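PDB 3E02: 3-keto-5-aminohexanoate cleavage protein from Burkholderia xenovorans LB400, which probably catalyses the zinc-dependent cleavage of 3-keto-5-aminohexanoate or a related beta-keto acid. Local coordinates for residues A[8-13]-A[252-257]; A[239-244]-A[278-283]; A[197-202]-A[229-234]; A[108-113]-A[167-172]. All coordinates share one frame; numbering follows the deposited sequence. Where two conformers were deposited one is given.

In the fold
Interactions 1, 3 and 4 each pair two parallel neighbours of one TIM-barrel sheet, and all three are buried near the middle of the chain. Interaction 1 closes the barrel by joining its first and last strands. Interactions 3 and 4 share an edge where 197-202 lies beside 167-172, while the strand of 229-234 borders that of 252-257. Their outer faces are mainly apolar, while polar and charged side chains gather with some apolar ones on the inner faces. Interaction 2 differs: two helices of the outer layer meet through side chains alone, with no hydrogen bond between them, close to a second subunit. Val244 and Ile280 then pack on the closing strand of interaction 1.

Interaction 1 (A[8-13]-A[252-257]); sequences IIITCA and GNVRVG
Ile9 and Asn253 join the two strands where they begin to run together. The amide oxygen OD1 of Asn253 accepts Ile9 N at 2.8 Å, almost straight at 175° at the hydrogen. With CG turned beside its own backbone N (chi1 -59°), Asn253 brings this oxygen across, and the side chain thus serves as one more backbone-like acceptor. Regular parallel pairing follows: Val254 N binds Ile9 O, Thr11 N reaches Val254 O at 2.8 Å, and Val256 N and Ala13 N continue the alternation. The pairing is that of the first and last strands of a TIM barrel, and it seals the cylinder.

Packing is tight on the outer face, where Ile10 and Val254 run alongside each other, with Ile10 CG1 3.6 Å from Val254 CG2. Helices 240-249 and 273-286 cover this side. The inner face is more polar and meets in part through a water. This water sits 2.7 Å from Thr11 OG1 and donates to Val254 O, so that this carbonyl takes a second bond besides that from Thr11 N. Further along the same face, Ala13 CB lies over one face of the Arg255 guanidinium, toward its rim, 3.4 Å from Arg255 NE. The extended Arg255 forms a salt bridge with Asp260, and its side chain lies near the zinc ion held by His50, His52 and Glu259.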
loop_
_atom_site.group_PDB
_atom_site.type_symbol
_atom_site.label_atom_id
_atom_site.label_comp_id
_atom_site.label_asym_id
_atom_site.label_seq_id
_atom_site.Cartn_x
_atom_site.Cartn_y
_atom_site.Cartn_z
ATOM N N ILE A 8 -15.550 13.389 15.888
ATOM C CA ILE A 8 -14.492 12.482 16.324
ATOM C C ILE A 8 -14.665 12.117 17.794
ATOM O O ILE A 8 -14.795 13.004 18.648
ATOM C CB ILE A 8 -13.085 13.105 16.115
ATOM C CG1 ILE A 8 -12.813 13.341 14.623
ATOM C CG2 ILE A 8 -11.983 12.211 16.706
ATOM C CD1 ILE A 8 -11.528 14.149 14.350
ATOM N N ILE A 9 -14.653 10.822 18.086
ATOM C CA ILE A 9 -14.679 10.348 19.468
ATOM C C ILE A 9 -13.249 10.407 19.995
ATOM O O ILE A 9 -12.352 9.763 19.434
ATOM C CB ILE A 9 -15.159 8.884 19.579
ATOM C CG1 ILE A 9 -16.587 8.747 19.044
ATOM C CG2 ILE A 9 -15.088 8.383 21.058
ATOM C CD1 ILE A 9 -17.095 7.307 19.016
ATOM N N ILE A 10 -13.040 11.187 21.053
ATOM C CA ILE A 10 -11.784 11.187 21.800
ATOM C C ILE A 10 -12.015 10.237 22.977
ATOM O O ILE A 10 -12.888 10.491 23.823
ATOM C CB ILE A 10 -11.387 12.561 22.381
ATOM C CG1 ILE A 10 -11.139 13.583 21.261
ATOM C CG2 ILE A 10 -10.116 12.409 23.275
ATOM C CD1 ILE A 10 -10.825 14.996 21.756
ATOM N N THR A 11 -11.261 9.142 23.000
ATOM C CA THR A 11 -11.263 8.218 24.119
ATOM C C THR A 11 -10.027 8.562 24.951
ATOM O O THR A 11 -8.950 8.824 24.397
ATOM C CB THR A 11 -11.197 6.758 23.674
ATOM O OG1 THR A 11 -12.352 6.434 22.885
ATOM C CG2 THR A 11 -11.149 5.786 24.899
ATOM N N CYS A 12 -10.185 8.592 26.274
ATOM C CA CYS A 12 -9.048 8.762 27.177
ATOM C C CYS A 12 -8.835 7.495 28.005
ATOM O O CYS A 12 -9.707 7.128 28.810
ATOM C CB CYS A 12 -9.228 9.930 28.102
ATOM S SG CYS A 12 -7.788 10.144 29.198
ATOM N N ALA A 13 -7.688 6.850 27.802
ATOM C CA ALA A 13 -7.264 5.667 28.560
ATOM C C ALA A 13 -6.459 6.208 29.748
ATOM O O ALA A 13 -5.286 6.571 29.633
ATOM C CB ALA A 13 -6.467 4.713 27.690
ATOM N N GLY A 252 -11.005 8.801 10.999
ATOM C CA GLY A 252 -11.094 7.969 12.178
ATOM C C GLY A 252 -11.196 8.729 13.481
ATOM O O GLY A 252 -11.266 9.980 13.518
ATOM N N ASN A 253 -11.203 7.947 14.552
ATOM C CA ASN A 253 -11.328 8.418 15.920
ATOM C C ASN A 253 -9.988 8.280 16.649
ATOM O O ASN A 253 -9.038 7.680 16.123
ATOM C CB ASN A 253 -12.461 7.652 16.597
ATOM C CG ASN A 253 -13.781 7.840 15.869
ATOM O OD1 ASN A 253 -14.439 8.861 16.034
ATOM N ND2 ASN A 253 -14.156 6.863 15.037
ATOM N N VAL A 254 -9.916 8.844 17.853
ATOM C CA VAL A 254 -8.643 8.980 18.551
ATOM C C VAL A 254 -8.703 8.521 19.994
ATOM O O VAL A 254 -9.704 8.720 20.686
ATOM C CB VAL A 254 -8.119 10.459 18.497
ATOM C CG1 VAL A 254 -8.017 10.960 17.031
ATOM C CG2 VAL A 254 -8.972 11.405 19.317
ATOM N N ARG A 255 -7.618 7.883 20.421
ATOM C CA ARG A 255 -7.421 7.488 21.805
ATOM C C ARG A 255 -6.098 8.066 22.300
ATOM O O ARG A 255 -5.063 7.855 21.669
ATOM C CB ARG A 255 -7.423 5.973 21.958
ATOM C CG ARG A 255 -6.872 5.507 23.301
ATOM C CD ARG A 255 -7.257 4.082 23.614
ATOM N NE ARG A 255 -6.280 3.485 24.512
ATOM C CZ ARG A 255 -6.368 2.275 25.049
ATOM N NH1 ARG A 255 -7.453 1.520 24.896
ATOM N NH2 ARG A 255 -5.364 1.843 25.790
ATOM N N VAL A 256 -6.163 8.800 23.411
ATOM C CA VAL A 256 -4.974 9.340 24.093
ATOM C C VAL A 256 -5.105 8.898 25.543
ATOM O O VAL A 256 -6.043 8.162 25.879
ATOM C CB VAL A 256 -4.825 10.882 23.935
ATOM C CG1 VAL A 256 -4.652 11.263 22.443
ATOM C CG2 VAL A 256 -6.000 11.624 24.566
ATOM N N GLY A 257 -4.132 9.280 26.373
ATOM C CA GLY A 257 -4.139 8.991 27.790
ATOM C C GLY A 257 -2.832 8.455 28.337
ATOM O O GLY A 257 -2.003 7.925 27.581
HETATM O O HOH W 1 -11.767 6.706 20.245
#

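Interaction 2 (A[239-244]-A[278-283]); sequences HQMPFV and RKIRRI. With EDO (1,2-ethanediol), chain L.
The NZ atom of Lys279, whose aliphatic chain crosses selenomethionine Met241, is gripped by two backbone carbonyls: Ser264 O of the same chain and Glu286 O of the second subunit. With its end held in this way, the methylene part of Lys279 forms a wall for the other helix, and Met241 CG comes within 4.0 Å of Lys279 CD. Met241 bends at its second torsion (chi2 -64°), which swings the selenium over the 278-283 helix. There the selenium lies 4.2 Å from Ile280 CB, with Ile283 CD1 slightly farther off.

One turn on, the branch CG2 of Val244 meets the tip of Ile280, 3.6 Å from Ile280 CD1. Ile280 has CG1 anti to its backbone N (chi1 -167°), which carries this branch toward the valine. No hydrogen bond links the segments: their axes stay 10.9 Å apart, and side chains fill the distance between them. On the outer side of 278-283, an ethanediol, probably from the crystallisation liquor, is hydrogen-bonded to Glu275 O and only weakly to two arginines. Its O2 lies at the guanidinium edge of Arg282, 3.3 Å from Arg282 NH1, and its O1 accepts from Arg278 NH2.

The two helices belong to the outer layer of the barrel. Val244 and Ile280 pack inward on Val254 and Val256 of strand 253-256, while Met241 and Ile283 also touch Leu287 and Glu286 of the second subunit.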
loop_
_atom_site.group_PDB
_atom_site.type_symbol
_atom_site.label_atom_id
_atom_site.label_comp_id
_atom_site.label_asym_id
_atom_site.label_seq_id
_atom_site.Cartn_x
_atom_site.Cartn_y
_atom_site.Cartn_z
ATOM N N HIS A 239 4.806 7.958 19.714
ATOM C CA HIS A 239 3.993 7.746 18.505
ATOM C C HIS A 239 2.552 8.169 18.637
ATOM O O HIS A 239 1.875 8.270 17.609
ATOM C CB HIS A 239 4.033 6.272 18.073
ATOM C CG HIS A 239 5.420 5.754 17.881
ATOM N ND1 HIS A 239 6.251 6.227 16.891
ATOM C CD2 HIS A 239 6.117 4.804 18.545
ATOM C CE1 HIS A 239 7.419 5.612 16.977
ATOM N NE2 HIS A 239 7.360 4.742 17.970
ATOM N N GLN A 240 2.092 8.419 19.871
ATOM C CA GLN A 240 0.697 8.758 20.155
ATOM C C GLN A 240 0.149 9.895 19.310
ATOM O O GLN A 240 -0.789 9.686 18.577
ATOM C CB GLN A 240 0.511 9.126 21.627
ATOM C CG GLN A 240 -0.920 9.452 22.059
ATOM C CD GLN A 240 -0.988 9.760 23.523
ATOM O OE1 GLN A 240 -0.530 10.818 23.947
ATOM N NE2 GLN A 240 -1.535 8.836 24.311
HETATM N N MSE A 241 0.730 11.088 19.422
HETATM C CA MSE A 241 0.173 12.247 18.700
HETATM C C MSE A 241 0.180 12.154 17.172
HETATM O O MSE A 241 -0.852 12.439 16.551
HETATM C CB MSE A 241 0.747 13.568 19.225
HETATM C CG MSE A 241 0.279 13.851 20.649
HETATM SE SE MSE A 241 -1.663 14.103 20.818
HETATM C CE MSE A 241 -1.791 13.980 22.740
ATOM N N PRO A 242 1.314 11.763 16.560
ATOM C CA PRO A 242 1.305 11.569 15.095
ATOM C C PRO A 242 0.292 10.533 14.628
ATOM O O PRO A 242 -0.400 10.768 13.641
ATOM C CB PRO A 242 2.728 11.080 14.788
ATOM C CG PRO A 242 3.528 11.468 15.933
ATOM C CD PRO A 242 2.668 11.596 17.117
ATOM N N PHE A 243 0.192 9.411 15.343
ATOM C CA PHE A 243 -0.770 8.356 14.949
ATOM C C PHE A 243 -2.233 8.753 15.085
ATOM O O PHE A 243 -2.997 8.499 14.168
ATOM C CB PHE A 243 -0.491 7.015 15.633
ATOM C CG PHE A 243 0.421 6.158 14.832
ATOM C CD1 PHE A 243 1.764 6.497 14.684
ATOM C CD2 PHE A 243 -0.084 5.077 14.120
ATOM C CE1 PHE A 243 2.610 5.725 13.882
ATOM C CE2 PHE A 243 0.749 4.307 13.322
ATOM C CZ PHE A 243 2.079 4.632 13.192
ATOM N N VAL A 244 -2.608 9.376 16.198
ATOM C CA VAL A 244 -3.997 9.822 16.375
ATOM C C VAL A 244 -4.330 10.982 15.422
ATOM O O VAL A 244 -5.469 11.080 15.003
ATOM C CB VAL A 244 -4.381 10.128 17.828
ATOM C CG1 VAL A 244 -4.248 8.840 18.678
ATOM C CG2 VAL A 244 -3.564 11.284 18.429
ATOM N N ARG A 278 -6.589 17.840 25.628
ATOM C CA ARG A 278 -6.549 19.218 25.127
ATOM C C ARG A 278 -5.715 19.333 23.854
ATOM O O ARG A 278 -6.154 19.989 22.888
ATOM C CB ARG A 278 -6.040 20.209 26.189
ATOM C CG ARG A 278 -7.072 20.503 27.268
ATOM C CD ARG A 278 -6.737 21.734 28.044
ATOM N NE ARG A 278 -5.524 21.595 28.841
ATOM C CZ ARG A 278 -5.445 21.018 30.048
ATOM N NH1 ARG A 278 -6.502 20.503 30.670
ATOM N NH2 ARG A 278 -4.267 20.969 30.658
ATOM N N LYS A 279 -4.560 18.660 23.825
ATOM C CA LYS A 279 -3.679 18.716 22.646
ATOM C C LYS A 279 -4.318 18.142 21.383
ATOM O O LYS A 279 -4.320 18.810 20.341
ATOM C CB LYS A 279 -2.312 18.060 22.901
ATOM C CG LYS A 279 -1.427 18.021 21.649
ATOM C CD LYS A 279 -0.000 17.598 21.925
ATOM C CE LYS A 279 0.816 18.692 22.538
ATOM N NZ LYS A 279 2.278 18.402 22.527
ATOM N N ILE A 280 -4.847 16.923 21.463
ATOM C CA ILE A 280 -5.469 16.311 20.287
ATOM C C ILE A 280 -6.689 17.112 19.830
ATOM O O ILE A 280 -6.901 17.267 18.623
ATOM C CB ILE A 280 -5.756 14.787 20.431
ATOM C CG1 ILE A 280 -6.102 14.167 19.048
ATOM C CG2 ILE A 280 -6.807 14.501 21.519
ATOM C CD1 ILE A 280 -5.053 14.478 17.910
ATOM N N ARG A 281 -7.432 17.685 20.781
ATOM C CA ARG A 281 -8.555 18.553 20.443
ATOM C C ARG A 281 -8.093 19.810 19.704
ATOM O O ARG A 281 -8.751 20.211 18.737
ATOM C CB ARG A 281 -9.363 18.922 21.677
ATOM C CG ARG A 281 -10.592 19.724 21.328
ATOM C CD ARG A 281 -11.438 19.936 22.528
ATOM N NE ARG A 281 -12.702 20.578 22.172
ATOM C CZ ARG A 281 -13.685 20.840 23.029
ATOM N NH1 ARG A 281 -13.572 20.530 24.321
ATOM N NH2 ARG A 281 -14.799 21.428 22.582
ATOM N N ARG A 282 -6.983 20.422 20.136
ATOM C CA ARG A 282 -6.429 21.584 19.404
ATOM C C ARG A 282 -6.039 21.216 17.959
ATOM O O ARG A 282 -6.398 21.933 17.028
ATOM C CB ARG A 282 -5.245 22.219 20.120
ATOM C CG ARG A 282 -5.639 22.965 21.399
ATOM C CD ARG A 282 -4.535 23.838 21.885
ATOM N NE ARG A 282 -3.294 23.107 22.129
ATOM C CZ ARG A 282 -2.987 22.427 23.229
ATOM N NH1 ARG A 282 -3.798 22.384 24.277
ATOM N NH2 ARG A 282 -1.816 21.811 23.287
ATOM N N ILE A 283 -5.363 20.076 17.792
ATOM C CA ILE A 283 -4.947 19.580 16.472
ATOM C C ILE A 283 -6.189 19.373 15.571
ATOM O O ILE A 283 -6.225 19.853 14.430
ATOM C CB ILE A 283 -4.107 18.271 16.575
ATOM C CG1 ILE A 283 -2.749 18.526 17.253
ATOM C CG2 ILE A 283 -3.882 17.695 15.193
ATOM C CD1 ILE A 283 -1.947 17.252 17.644
HETATM C C1 EDO L . -1.617 22.299 27.881
HETATM O O1 EDO L . -1.613 22.404 29.316
HETATM C C2 EDO L . -2.698 21.313 27.440
HETATM O O2 EDO L . -2.317 20.379 26.421
#

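Interaction 3 (A[197-202]-A[229-234]); sequences LQCVFG and YYLSVL. With EDO (1,2-ethanediol), chain J.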
loop_
_atom_site.group_PDB
_atom_site.type_symbol
_atom_site.label_atom_id
_atom_site.label_comp_id
_atom_site.label_asym_id
_atom_site.label_seq_id
_atom_site.Cartn_x
_atom_site.Cartn_y
_atom_site.Cartn_z
ATOM N N LEU A 197 -13.480 -0.459 15.850
ATOM C CA LEU A 197 -12.148 -1.058 15.689
ATOM C C LEU A 197 -11.064 -0.127 16.187
ATOM O O LEU A 197 -10.884 0.956 15.612
ATOM C CB LEU A 197 -11.830 -1.350 14.208
ATOM C CG LEU A 197 -12.687 -2.249 13.348
ATOM C CD1 LEU A 197 -11.998 -2.463 12.004
ATOM C CD2 LEU A 197 -12.891 -3.557 14.039
ATOM N N GLN A 198 -10.335 -0.547 17.222
ATOM C CA GLN A 198 -9.237 0.220 17.798
ATOM C C GLN A 198 -7.908 -0.437 17.366
ATOM O O GLN A 198 -7.545 -1.502 17.896
ATOM C CB GLN A 198 -9.370 0.239 19.327
ATOM C CG GLN A 198 -8.385 1.164 20.080
ATOM C CD GLN A 198 -8.736 2.618 19.943
ATOM O OE1 GLN A 198 -8.004 3.389 19.357
ATOM N NE2 GLN A 198 -9.891 2.992 20.448
ATOM N N CYS A 199 -7.196 0.187 16.423
ATOM C CA CYS A 199 -5.901 -0.322 15.961
ATOM C C CYS A 199 -4.819 0.180 16.920
ATOM O O CYS A 199 -4.772 1.372 17.229
ATOM C CB CYS A 199 -5.631 0.100 14.534
ATOM S SG CYS A 199 -6.888 -0.579 13.411
ATOM N N VAL A 200 -3.947 -0.728 17.357
ATOM C CA VAL A 200 -2.943 -0.467 18.395
ATOM C C VAL A 200 -1.542 -0.616 17.834
ATOM O O VAL A 200 -1.158 -1.713 17.408
ATOM C CB VAL A 200 -3.132 -1.447 19.575
ATOM C CG1 VAL A 200 -2.148 -1.147 20.681
ATOM C CG2 VAL A 200 -4.582 -1.397 20.096
ATOM N N PHE A 201 -0.767 0.477 17.870
ATOM C CA PHE A 201 0.575 0.513 17.269
ATOM C C PHE A 201 1.694 0.744 18.273
ATOM O O PHE A 201 1.530 1.489 19.231
ATOM C CB PHE A 201 0.636 1.616 16.217
ATOM C CG PHE A 201 -0.385 1.460 15.143
ATOM C CD1 PHE A 201 -1.654 2.018 15.296
ATOM C CD2 PHE A 201 -0.117 0.701 14.005
ATOM C CE1 PHE A 201 -2.639 1.822 14.332
ATOM C CE2 PHE A 201 -1.097 0.519 13.018
ATOM C CZ PHE A 201 -2.353 1.081 13.189
ATOM N N GLY A 202 2.828 0.089 18.029
ATOM C CA GLY A 202 4.033 0.303 18.822
ATOM C C GLY A 202 4.323 -0.629 19.974
ATOM O O GLY A 202 5.304 -0.412 20.667
ATOM N N TYR A 229 -17.963 -0.305 10.098
ATOM C CA TYR A 229 -17.025 -0.057 11.201
ATOM C C TYR A 229 -16.570 1.394 11.367
ATOM O O TYR A 229 -16.578 2.172 10.419
ATOM C CB TYR A 229 -15.788 -0.974 11.073
ATOM C CG TYR A 229 -14.697 -0.482 10.155
ATOM C CD1 TYR A 229 -14.759 -0.697 8.776
ATOM C CD2 TYR A 229 -13.582 0.200 10.665
ATOM C CE1 TYR A 229 -13.761 -0.238 7.926
ATOM C CE2 TYR A 229 -12.574 0.660 9.827
ATOM C CZ TYR A 229 -12.660 0.438 8.460
ATOM O OH TYR A 229 -11.665 0.899 7.645
ATOM N N TYR A 230 -16.154 1.714 12.596
ATOM C CA TYR A 230 -15.493 2.980 12.916
ATOM C C TYR A 230 -14.054 2.637 13.230
ATOM O O TYR A 230 -13.797 1.648 13.928
ATOM C CB TYR A 230 -16.071 3.647 14.144
ATOM C CG TYR A 230 -17.384 4.280 13.907
ATOM C CD1 TYR A 230 -17.476 5.482 13.194
ATOM C CD2 TYR A 230 -18.552 3.714 14.418
ATOM C CE1 TYR A 230 -18.701 6.084 12.981
ATOM C CE2 TYR A 230 -19.766 4.308 14.209
ATOM C CZ TYR A 230 -19.844 5.485 13.501
ATOM O OH TYR A 230 -21.074 6.042 13.304
ATOM N N LEU A 231 -13.134 3.452 12.718
ATOM C CA LEU A 231 -11.704 3.314 12.978
ATOM C C LEU A 231 -11.370 4.159 14.201
ATOM O O LEU A 231 -11.857 5.289 14.324
ATOM C CB LEU A 231 -10.882 3.841 11.793
ATOM C CG LEU A 231 -9.350 3.872 11.898
ATOM C CD1 LEU A 231 -8.799 2.449 12.042
ATOM C CD2 LEU A 231 -8.723 4.619 10.723
ATOM N N SER A 232 -10.590 3.584 15.122
ATOM C CA SER A 232 -9.977 4.329 16.216
ATOM C C SER A 232 -8.508 3.890 16.254
ATOM O O SER A 232 -8.146 2.787 15.779
ATOM C CB SER A 232 -10.698 4.131 17.545
ATOM O OG SER A 232 -10.181 5.026 18.529
ATOM N N VAL A 233 -7.657 4.756 16.789
ATOM C CA VAL A 233 -6.225 4.506 16.831
ATOM C C VAL A 233 -5.613 4.935 18.173
ATOM O O VAL A 233 -6.010 5.952 18.748
ATOM C CB VAL A 233 -5.489 5.269 15.674
ATOM C CG1 VAL A 233 -3.981 5.246 15.834
ATOM C CG2 VAL A 233 -5.894 4.721 14.276
ATOM N N LEU A 234 -4.694 4.109 18.665
ATOM C CA LEU A 234 -3.817 4.462 19.788
ATOM C C LEU A 234 -2.408 4.076 19.355
ATOM O O LEU A 234 -2.224 3.125 18.566
ATOM C CB LEU A 234 -4.200 3.743 21.083
ATOM C CG LEU A 234 -3.696 2.323 21.379
ATOM C CD1 LEU A 234 -2.248 2.326 21.929
ATOM C CD2 LEU A 234 -4.606 1.611 22.346
HETATM C C1 EDO J . 8.328 -2.234 17.995
HETATM O O1 EDO J . 7.915 -1.898 19.336
HETATM C C2 EDO J . 7.292 -3.061 17.234
HETATM O O2 EDO J . 5.927 -2.820 17.612
#
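A beta-alpha-beta crossover, the repeating element of the TIM barrel, brings these two strands together: the chain leaves strand 195-201, runs through helix 211-225 and returns as the parallel strand 229-235. The segment axes lie 4.5 Å apart at 27°, consistent with the twist of barrel strands. Cys199 N donates to Ser232 O at 2.8 Å, Leu234 N to Cys199 O, and Phe201 N to Leu234 O at 3.1 Å. The last carbonyl also lies near the plane of the Phe201 ring, at its edge, 3.5 Å from Phe201 CD1.

The inner face mixes Val200 and Leu234 with Gln198 and Ser232. Both branches of the valine bear on the leucine, with Val200 CG1 3.7 Å from Leu234 CD1. Leu234 carries CG between its backbone N and carbonyl carbon (chi1 84°), which spreads its two methyls over the two valine branches. The other face is apolar: Cys199 SG meets Leu231 CD1 at 3.8 Å, and Val233 CG1 touches the Phe201 ring obliquely.

Helix 211-225 covers that outer face through Ala221 and Leu214, and the Phe201 ring meets Phe243 of helix 240-249. Strands 168-173 and 253-256 flank the pair, with Leu234 packed against Arg255 inside the barrel.

Interaction 4 (A[108-113]-A[167-172]); sequences EVASMN and TRFEFE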
loop_
_atom_site.group_PDB
_atom_site.type_symbol
_atom_site.label_atom_id
_atom_site.label_comp_id
_atom_site.label_asym_id
_atom_site.label_seq_id
_atom_site.Cartn_x
_atom_site.Cartn_y
_atom_site.Cartn_z
ATOM N N GLU A 108 -21.629 0.063 29.373
ATOM C CA GLU A 108 -22.041 0.332 27.998
ATOM C C GLU A 108 -20.998 -0.173 27.003
ATOM O O GLU A 108 -21.353 -0.609 25.893
ATOM C CB GLU A 108 -22.220 1.824 27.755
ATOM C CG GLU A 108 -23.356 2.451 28.506
ATOM C CD GLU A 108 -23.544 3.867 28.067
ATOM O OE1 GLU A 108 -24.295 4.080 27.094
ATOM O OE2 GLU A 108 -22.933 4.745 28.693
ATOM N N VAL A 109 -19.721 -0.079 27.396
ATOM C CA VAL A 109 -18.606 -0.502 26.567
ATOM C C VAL A 109 -17.551 -1.275 27.373
ATOM O O VAL A 109 -17.322 -0.992 28.546
ATOM C CB VAL A 109 -17.938 0.714 25.846
ATOM C CG1 VAL A 109 -16.755 0.266 24.976
ATOM C CG2 VAL A 109 -18.974 1.486 25.003
ATOM N N ALA A 110 -16.987 -2.304 26.745
ATOM C CA ALA A 110 -15.853 -3.050 27.297
ATOM C C ALA A 110 -14.833 -3.253 26.199
ATOM O O ALA A 110 -15.209 -3.395 25.029
ATOM C CB ALA A 110 -16.299 -4.402 27.872
ATOM N N SER A 111 -13.550 -3.278 26.557
ATOM C CA SER A 111 -12.502 -3.557 25.573
ATOM C C SER A 111 -12.549 -5.057 25.266
ATOM O O SER A 111 -13.005 -5.846 26.097
ATOM C CB SER A 111 -11.111 -3.109 26.049
ATOM O OG SER A 111 -10.691 -3.821 27.183
HETATM N N MSE A 112 -12.128 -5.430 24.061
HETATM C CA MSE A 112 -12.124 -6.830 23.623
HETATM C C MSE A 112 -10.891 -7.035 22.758
HETATM O O MSE A 112 -10.851 -6.594 21.623
HETATM C CB MSE A 112 -13.426 -7.131 22.859
HETATM C CG MSE A 112 -13.620 -8.537 22.292
HETATM SE SE MSE A 112 -13.622 -9.931 23.623
HETATM C CE MSE A 112 -15.020 -9.249 24.894
ATOM N N ASN A 113 -9.884 -7.698 23.315
ATOM C CA ASN A 113 -8.619 -7.939 22.620
ATOM C C ASN A 113 -8.832 -9.048 21.588
ATOM O O ASN A 113 -9.300 -10.132 21.944
ATOM C CB ASN A 113 -7.544 -8.244 23.640
ATOM C CG ASN A 113 -7.299 -7.056 24.564
ATOM O OD1 ASN A 113 -6.852 -6.015 24.113
ATOM N ND2 ASN A 113 -7.657 -7.194 25.849
ATOM N N THR A 167 -23.625 -4.975 26.275
ATOM C CA THR A 167 -22.333 -4.300 26.126
ATOM C C THR A 167 -21.917 -4.216 24.670
ATOM O O THR A 167 -22.098 -5.181 23.943
ATOM C CB THR A 167 -21.226 -5.091 26.862
ATOM O OG1 THR A 167 -21.666 -5.394 28.189
ATOM C CG2 THR A 167 -19.906 -4.314 26.908
ATOM N N ARG A 168 -21.379 -3.061 24.260
ATOM C CA ARG A 168 -20.772 -2.886 22.936
ATOM C C ARG A 168 -19.267 -2.969 23.144
ATOM O O ARG A 168 -18.749 -2.539 24.180
ATOM C CB ARG A 168 -21.140 -1.550 22.278
ATOM C CG ARG A 168 -22.618 -1.238 22.160
ATOM C CD ARG A 168 -23.452 -2.398 21.690
ATOM N NE ARG A 168 -23.005 -2.911 20.393
ATOM C CZ ARG A 168 -23.572 -2.675 19.209
ATOM N NH1 ARG A 168 -24.654 -1.923 19.079
ATOM N NH2 ARG A 168 -23.057 -3.226 18.122
ATOM N N PHE A 169 -18.546 -3.507 22.171
ATOM C CA PHE A 169 -17.103 -3.673 22.326
ATOM C C PHE A 169 -16.206 -2.730 21.569
ATOM O O PHE A 169 -16.529 -2.299 20.465
ATOM C CB PHE A 169 -16.687 -5.102 21.953
ATOM C CG PHE A 169 -17.404 -6.150 22.744
ATOM C CD1 PHE A 169 -17.205 -6.245 24.130
ATOM C CD2 PHE A 169 -18.281 -7.035 22.126
ATOM C CE1 PHE A 169 -17.891 -7.208 24.889
ATOM C CE2 PHE A 169 -18.971 -8.005 22.879
ATOM C CZ PHE A 169 -18.778 -8.091 24.259
ATOM N N GLU A 170 -15.097 -2.396 22.232
ATOM C CA GLU A 170 -13.988 -1.642 21.648
ATOM C C GLU A 170 -13.066 -2.806 21.244
ATOM O O GLU A 170 -12.400 -3.387 22.104
ATOM C CB GLU A 170 -13.329 -0.707 22.687
ATOM C CG GLU A 170 -12.091 0.136 22.220
ATOM C CD GLU A 170 -11.217 0.689 23.379
ATOM O OE1 GLU A 170 -11.392 0.292 24.547
ATOM O OE2 GLU A 170 -10.299 1.505 23.128
ATOM N N PHE A 171 -13.054 -3.158 19.958
ATOM C CA PHE A 171 -12.237 -4.278 19.457
ATOM C C PHE A 171 -10.780 -3.842 19.314
ATOM O O PHE A 171 -10.464 -3.053 18.410
ATOM C CB PHE A 171 -12.784 -4.791 18.118
ATOM C CG PHE A 171 -14.204 -5.272 18.180
ATOM C CD1 PHE A 171 -14.516 -6.456 18.839
ATOM C CD2 PHE A 171 -15.237 -4.554 17.565
ATOM C CE1 PHE A 171 -15.839 -6.921 18.906
ATOM C CE2 PHE A 171 -16.562 -5.009 17.613
ATOM C CZ PHE A 171 -16.867 -6.197 18.290
ATOM N N GLU A 172 -9.904 -4.344 20.188
ATOM C CA GLU A 172 -8.478 -3.961 20.174
ATOM C C GLU A 172 -7.746 -4.870 19.206
ATOM O O GLU A 172 -7.652 -6.068 19.443
ATOM C CB GLU A 172 -7.792 -4.065 21.537
ATOM C CG GLU A 172 -8.580 -3.622 22.731
ATOM C CD GLU A 172 -9.099 -2.222 22.642
ATOM O OE1 GLU A 172 -8.512 -1.377 21.949
ATOM O OE2 GLU A 172 -10.099 -1.968 23.316
#
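Met112, a selenomethionine, is bonded to the neighbouring strand through both its N and its O: Met112 N donates to Glu170 O at 2.8 Å, and Glu172 N reaches Met112 O at 2.8 Å. The second donor approaches from above the carbonyl plane, 39° out of it. Toward the start of the pair, Arg168 N binds Glu108 O at 2.9 Å, and alternating amide bonds fill the interval.

The inner face carries Val109, Ser111, Asn113, Glu170, Glu172 and Arg168, whose end leads away. Glu172 CG lies 3.3 Å from Asn113 OD1, and this oxygen accepts a bond from Tyr174 OH. A bend at chi2 turns the Glu172 carboxylate back, with Glu172 OE2 3.1 Å from Ser111 CB. Outward lies the apolar face. Met112 bends twice (chi2 61°, chi3 53°), folding its methyl over the Phe169 ring in a CH-pi contact, with Met112 CE 4.0 Å from the Phe169 centroid. The selenium stands farther above the same face, while the ring edge turns to Ala110 O. Thr167 CG2 packs on Ala110 CB at 3.7 Å.

Glu170, in the conformer given, is hydrogen-bonded to Asn84 and lies near His50, a zinc ligand. Glu170 and Ser111 thus face the zinc site, while Met112 and the aromatic side chains pack on the outer face.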